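Local coordinates for protein mercuric reductase (PDB 4YWO) that probably reduces mercuric ions to elemental mercury with NADPH, working as a homodimeric flavoenzyme that carries FAD, at residues H435-T439 against I440-L444; R100-K103 against Y104-L108. One frame throughout, in Å; residues are numbered along the deposited sequence.

Interaction 1: H435-T439 against I440-L444. With FAD (flavin-adenine dinucleotide), chain B.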
# COMPACT_ATOMS: atom_id res chain seq x y z
N HIS A 435 6.06 11.43 -2.37
CA HIS A 435 5.04 10.45 -1.95
C HIS A 435 3.70 11.17 -1.68
O HIS A 435 3.55 12.36 -2.02
CB HIS A 435 5.58 9.65 -0.75
CG HIS A 435 6.56 8.60 -1.17
ND1 HIS A 435 7.74 8.93 -1.82
CD2 HIS A 435 6.50 7.25 -1.13
CE1 HIS A 435 8.37 7.81 -2.13
NE2 HIS A 435 7.66 6.78 -1.70
N MET A 436 2.69 10.45 -1.23
CA MET A 436 1.42 11.04 -0.84
C MET A 436 1.38 11.16 0.66
O MET A 436 1.64 10.16 1.40
CB MET A 436 0.24 10.22 -1.33
CG MET A 436 -1.05 10.85 -1.00
SD MET A 436 -1.33 12.36 -2.06
CE MET A 436 -2.48 13.19 -1.19
N PHE A 437 1.05 12.35 1.15
CA PHE A 437 0.82 12.53 2.60
C PHE A 437 -0.66 12.52 2.89
O PHE A 437 -1.43 13.16 2.08
CB PHE A 437 1.38 13.91 3.04
CG PHE A 437 1.30 14.10 4.51
CD1 PHE A 437 2.25 13.57 5.38
CD2 PHE A 437 0.34 14.83 4.99
CE1 PHE A 437 2.12 13.80 6.75
CE2 PHE A 437 0.20 15.09 6.36
CZ PHE A 437 1.10 14.58 7.23
N PRO A 438 -1.17 11.86 3.95
CA PRO A 438 -0.42 11.00 4.90
C PRO A 438 -0.74 9.56 4.49
O PRO A 438 -1.95 9.14 4.47
CB PRO A 438 -1.03 11.37 6.23
CG PRO A 438 -2.44 11.79 5.90
CD PRO A 438 -2.51 12.17 4.44
N THR A 439 0.29 8.79 4.22
CA THR A 439 0.21 7.34 3.92
C THR A 439 1.19 6.61 4.76
O THR A 439 2.21 7.16 5.18
CB THR A 439 0.42 7.02 2.42
OG1 THR A 439 1.72 7.49 1.94
CG2 THR A 439 -0.72 7.62 1.58
N ILE A 440 0.95 5.32 4.93
CA ILE A 440 2.02 4.46 5.55
C ILE A 440 3.24 4.35 4.64
O ILE A 440 4.36 4.36 5.12
CB ILE A 440 1.43 3.11 5.95
CG1 ILE A 440 0.25 3.25 6.98
CG2 ILE A 440 2.56 2.19 6.53
CD1 ILE A 440 0.68 3.78 8.31
N ALA A 441 3.02 4.32 3.35
CA ALA A 441 4.10 4.18 2.36
C ALA A 441 5.13 5.28 2.40
O ALA A 441 6.30 5.08 2.02
CB ALA A 441 3.53 4.00 1.01
N GLU A 442 4.73 6.48 2.80
CA GLU A 442 5.78 7.49 2.84
C GLU A 442 6.81 7.21 3.90
O GLU A 442 7.93 7.81 3.81
CB GLU A 442 5.34 8.92 3.10
CG GLU A 442 3.99 9.30 2.90
CD GLU A 442 3.65 10.57 3.66
OE1 GLU A 442 4.14 11.67 3.32
OE2 GLU A 442 2.83 10.52 4.58
N SER A 443 6.59 6.20 4.77
CA SER A 443 7.66 5.69 5.66
C SER A 443 8.90 5.21 4.89
O SER A 443 10.01 5.32 5.41
CB SER A 443 7.17 4.58 6.56
OG SER A 443 6.83 3.45 5.77
N LEU A 444 8.77 4.79 3.64
CA LEU A 444 9.95 4.42 2.81
C LEU A 444 10.83 5.64 2.54
O LEU A 444 12.03 5.55 2.60
CB LEU A 444 9.51 3.79 1.48
CG LEU A 444 8.79 2.46 1.71
CD1 LEU A 444 8.23 1.98 0.38
CD2 LEU A 444 9.75 1.39 2.20
PA FAD B . 0.15 27.01 4.08
O1A FAD B . 0.49 25.86 4.99
O2A FAD B . -1.22 27.64 4.15
O5B FAD B . 1.25 28.17 4.30
C5B FAD B . 0.84 29.51 4.54
C4B FAD B . 1.22 29.91 5.96
O4B FAD B . 1.98 31.12 5.94
C3B FAD B . -0.01 30.15 6.81
O3B FAD B . -0.02 29.26 7.93
C2B FAD B . 0.08 31.58 7.30
O2B FAD B . 0.13 31.62 8.73
C1B FAD B . 1.37 32.15 6.72
N9A FAD B . 1.06 33.32 5.85
C8A FAD B . 0.16 33.34 4.85
N7A FAD B . 0.12 34.56 4.26
C5A FAD B . 1.01 35.35 4.89
C6A FAD B . 1.47 36.75 4.77
N6A FAD B . 0.95 37.58 3.83
N1A FAD B . 2.42 37.18 5.64
C2A FAD B . 2.93 36.37 6.57
N3A FAD B . 2.57 35.08 6.74
C4A FAD B . 1.62 34.52 5.94
N1 FAD B . -2.82 17.68 0.94
C2 FAD B . -2.36 16.41 0.90
O2 FAD B . -1.28 16.18 0.31
N3 FAD B . -3.01 15.38 1.46
C4 FAD B . -4.18 15.53 2.10
O4 FAD B . -4.76 14.55 2.61
C4X FAD B . -4.76 16.89 2.19
N5 FAD B . -5.93 17.14 2.82
C5X FAD B . -6.43 18.39 2.89
C6 FAD B . -7.63 18.62 3.55
C7 FAD B . -8.16 19.90 3.62
C7M FAD B . -9.46 20.14 4.33
C8 FAD B . -7.43 21.04 3.00
C8M FAD B . -8.00 22.43 3.08
C9 FAD B . -6.22 20.82 2.34
C9A FAD B . -5.70 19.53 2.27
N10 FAD B . -4.48 19.30 1.61
C10 FAD B . -3.99 17.99 1.55
C1' FAD B . -3.74 20.40 0.98
C2' FAD B . -2.57 20.80 1.88
O2' FAD B . -3.04 21.03 3.21
C3' FAD B . -1.88 22.05 1.35
O3' FAD B . -1.55 21.88 -0.03
C4' FAD B . -0.62 22.35 2.14
O4' FAD B . -0.96 22.72 3.48
C5' FAD B . 0.18 23.48 1.50
O5' FAD B . 1.00 24.11 2.48
P FAD B . 1.63 25.56 2.21
O1P FAD B . 2.74 25.79 3.22
O2P FAD B . 1.93 25.68 0.73
O3P FAD B . 0.41 26.55 2.56
O HOH W 1 2.21 9.46 6.91
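T439 and E442 form a capping box at the turn that leads into helix 442-449, in the C-terminal dimerisation domain. E442 N donates to T439 OG1 at 3.3 Å. E442 has two deposited conformers, and contacts of its side chain apply to the one described here. In that conformer T439 N donates in return to E442 OE2 at 3.1 Å, a fairly straight bond at 163°. T439 OG1 also donates to M436 O at 2.7 Å, in the carbonyl plane. One hydroxyl therefore ties the helix start to the loop before it. E442 CB lies 3.9 Å from H435 CB. The E442 and T439 side chains cross at about a right angle, and CG passes close to OG1. The chain is extended beyond CG (chi2 159°). CG and CD pass M436 O, and CD then nears F437 CA. At the tip, OE1 sits at the edge of the F437 ring. OE2 is met by T439 N from above the carboxylate plane. In the same conformer a water bridges OE2 and T439 O. H435 is held from outside the turn, by E416 through NE2 and T433 O through ND1. I440 N and A441 N are bonded to E412 of the second subunit. The peptide bond before P438 is cis, and P438 CB covers one face of the F437 ring. F437 O accepts from N3 of the FAD bound to the second subunit, at 2.8 Å. The capping bonds and the T439 OG1 bond to M436 O probably help hold the loop so that F437 O can reach the flavin across the dimer interface.

Interaction 2: R100-K103 against Y104-L108; sequences RKTK and YEDLL
R100 O accepts from two backbone amides of the next turn. E105 N reaches it at 2.9 Å with a nearly straight N-H (167°), in the carbonyl plane. Y104 N makes a weak, bent bond to it (131°). This is a wider, pi-type turn inside helix 87-110. The bond from E105 spans five residues, not the usual four. K101 O repeats the spacing by accepting from D106 N at 2.8 Å.

Two side-chain pairs follow the same five-residue step. K101 and D106 form a salt bridge, with NZ 3.0 Å from OD1 on its syn lone pair. The lysine runs extended through its first three torsions and bends at the last (chi4 -56°), which brings NZ round to the carboxylate. On the way its CG lies alongside OD1.

R100 and E105 are paired differently. The aliphatic part of the arginine takes the contact, with R100 CD 3.1 Å from E105 OE2. R100 NE stays beyond salt-bridge range of that oxygen. The planes of guanidinium and carboxylate are 52° apart. A water links the two side chains, accepting from R100 NH1 and donating to E105 OE1. R100 NH2 is bonded to N55, with a long, weak ion pair to E48.

Y104 and L107 occupy the side of the helix that faces helix 25-36. L107 rests on I32, and Y104 meets F28 edge-to-face. K103 O lies over one face of the Y104 ring, while R100 O sits at its edge. L107 CD1 closes on K103 O from the next turn, at 3.4 Å.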
# COMPACT_ATOMS: atom_id res chain seq x y z
N ARG A 100 -11.22 -20.73 -7.92
CA ARG A 100 -10.63 -21.94 -8.54
C ARG A 100 -11.18 -22.02 -9.97
O ARG A 100 -10.44 -22.26 -10.95
CB ARG A 100 -10.87 -23.20 -7.76
CG ARG A 100 -10.20 -24.43 -8.36
CD ARG A 100 -10.93 -25.69 -7.91
NE ARG A 100 -10.90 -25.83 -6.51
CZ ARG A 100 -11.93 -26.18 -5.75
NH1 ARG A 100 -13.17 -26.38 -6.18
NH2 ARG A 100 -11.66 -26.26 -4.50
N LYS A 101 -12.46 -21.74 -10.11
CA LYS A 101 -13.07 -21.75 -11.46
C LYS A 101 -12.52 -20.66 -12.36
O LYS A 101 -11.99 -20.93 -13.44
CB LYS A 101 -14.59 -21.70 -11.40
CG LYS A 101 -15.26 -21.83 -12.78
CD LYS A 101 -16.73 -22.08 -12.60
CE LYS A 101 -17.39 -22.37 -13.96
NZ LYS A 101 -17.14 -21.25 -14.94
N THR A 102 -12.54 -19.41 -11.92
CA THR A 102 -12.23 -18.29 -12.80
C THR A 102 -10.75 -18.18 -13.14
O THR A 102 -10.38 -17.87 -14.26
CB THR A 102 -12.74 -16.94 -12.18
OG1 THR A 102 -12.15 -16.74 -10.89
CG2 THR A 102 -14.17 -17.02 -11.96
N LYS A 103 -9.90 -18.54 -12.18
CA LYS A 103 -8.45 -18.38 -12.26
C LYS A 103 -7.69 -19.62 -12.72
O LYS A 103 -6.49 -19.51 -13.06
CB LYS A 103 -7.89 -17.90 -10.91
CG LYS A 103 -8.55 -16.62 -10.37
CD LYS A 103 -7.96 -15.35 -10.97
CE LYS A 103 -8.03 -15.28 -12.50
NZ LYS A 103 -7.81 -13.91 -13.07
N TYR A 104 -8.32 -20.79 -12.67
CA TYR A 104 -7.66 -22.05 -13.03
C TYR A 104 -8.50 -22.93 -13.94
O TYR A 104 -8.10 -23.11 -15.06
CB TYR A 104 -7.28 -22.84 -11.77
CG TYR A 104 -6.31 -22.04 -10.89
CD1 TYR A 104 -4.94 -22.02 -11.17
CD2 TYR A 104 -6.78 -21.30 -9.84
CE1 TYR A 104 -4.08 -21.32 -10.42
CE2 TYR A 104 -5.90 -20.60 -9.05
CZ TYR A 104 -4.57 -20.62 -9.33
OH TYR A 104 -3.65 -19.87 -8.56
N GLU A 105 -9.68 -23.40 -13.51
CA GLU A 105 -10.43 -24.32 -14.34
C GLU A 105 -10.81 -23.67 -15.67
O GLU A 105 -10.75 -24.32 -16.76
CB GLU A 105 -11.69 -24.82 -13.62
CG GLU A 105 -11.36 -25.72 -12.42
CD GLU A 105 -12.44 -25.93 -11.31
OE1 GLU A 105 -13.47 -25.24 -11.26
OE2 GLU A 105 -12.22 -26.81 -10.44
N ASP A 106 -11.18 -22.41 -15.66
CA ASP A 106 -11.59 -21.80 -16.92
C ASP A 106 -10.40 -21.67 -17.88
O ASP A 106 -10.58 -21.59 -19.08
CB ASP A 106 -12.22 -20.41 -16.72
CG ASP A 106 -13.68 -20.47 -16.18
OD1 ASP A 106 -14.34 -21.52 -16.11
OD2 ASP A 106 -14.14 -19.38 -15.78
N LEU A 107 -9.19 -21.57 -17.33
CA LEU A 107 -8.00 -21.45 -18.18
C LEU A 107 -7.66 -22.73 -18.96
O LEU A 107 -6.95 -22.66 -19.98
CB LEU A 107 -6.81 -20.99 -17.38
CG LEU A 107 -6.97 -19.64 -16.70
CD1 LEU A 107 -5.57 -19.14 -16.33
CD2 LEU A 107 -7.74 -18.70 -17.59
N LEU A 108 -8.10 -23.87 -18.45
CA LEU A 108 -7.91 -25.13 -19.09
C LEU A 108 -8.77 -25.22 -20.32
O LEU A 108 -8.39 -25.97 -21.21
CB LEU A 108 -8.22 -26.30 -18.17
CG LEU A 108 -7.26 -26.33 -16.98
CD1 LEU A 108 -7.73 -27.35 -15.96
CD2 LEU A 108 -5.81 -26.64 -17.37
O HOH W 2 -14.24 -24.73 -8.59

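How the interactions relate
The two interactions do not touch. Their centres are 37 Å apart and their nearest atoms about 25 Å. Interaction 2 belongs to the FAD- and NADP-binding part of this pyridine nucleotide-disulphide oxidoreductase, and interaction 1 to its dimerisation domain. FAD relates them. In interaction 2 the Y104 side chain is about 7 Å from a bound FAD, and about 5 Å from the side chains of A25 and E314, two FAD-binding residues. In interaction 1 F437 reaches the FAD of the second subunit and packs on E314 there, the counterpart of the glutamate that Y104 approaches. One contact thus flanks a cofactor site, and the other reaches a cofactor across the dimer.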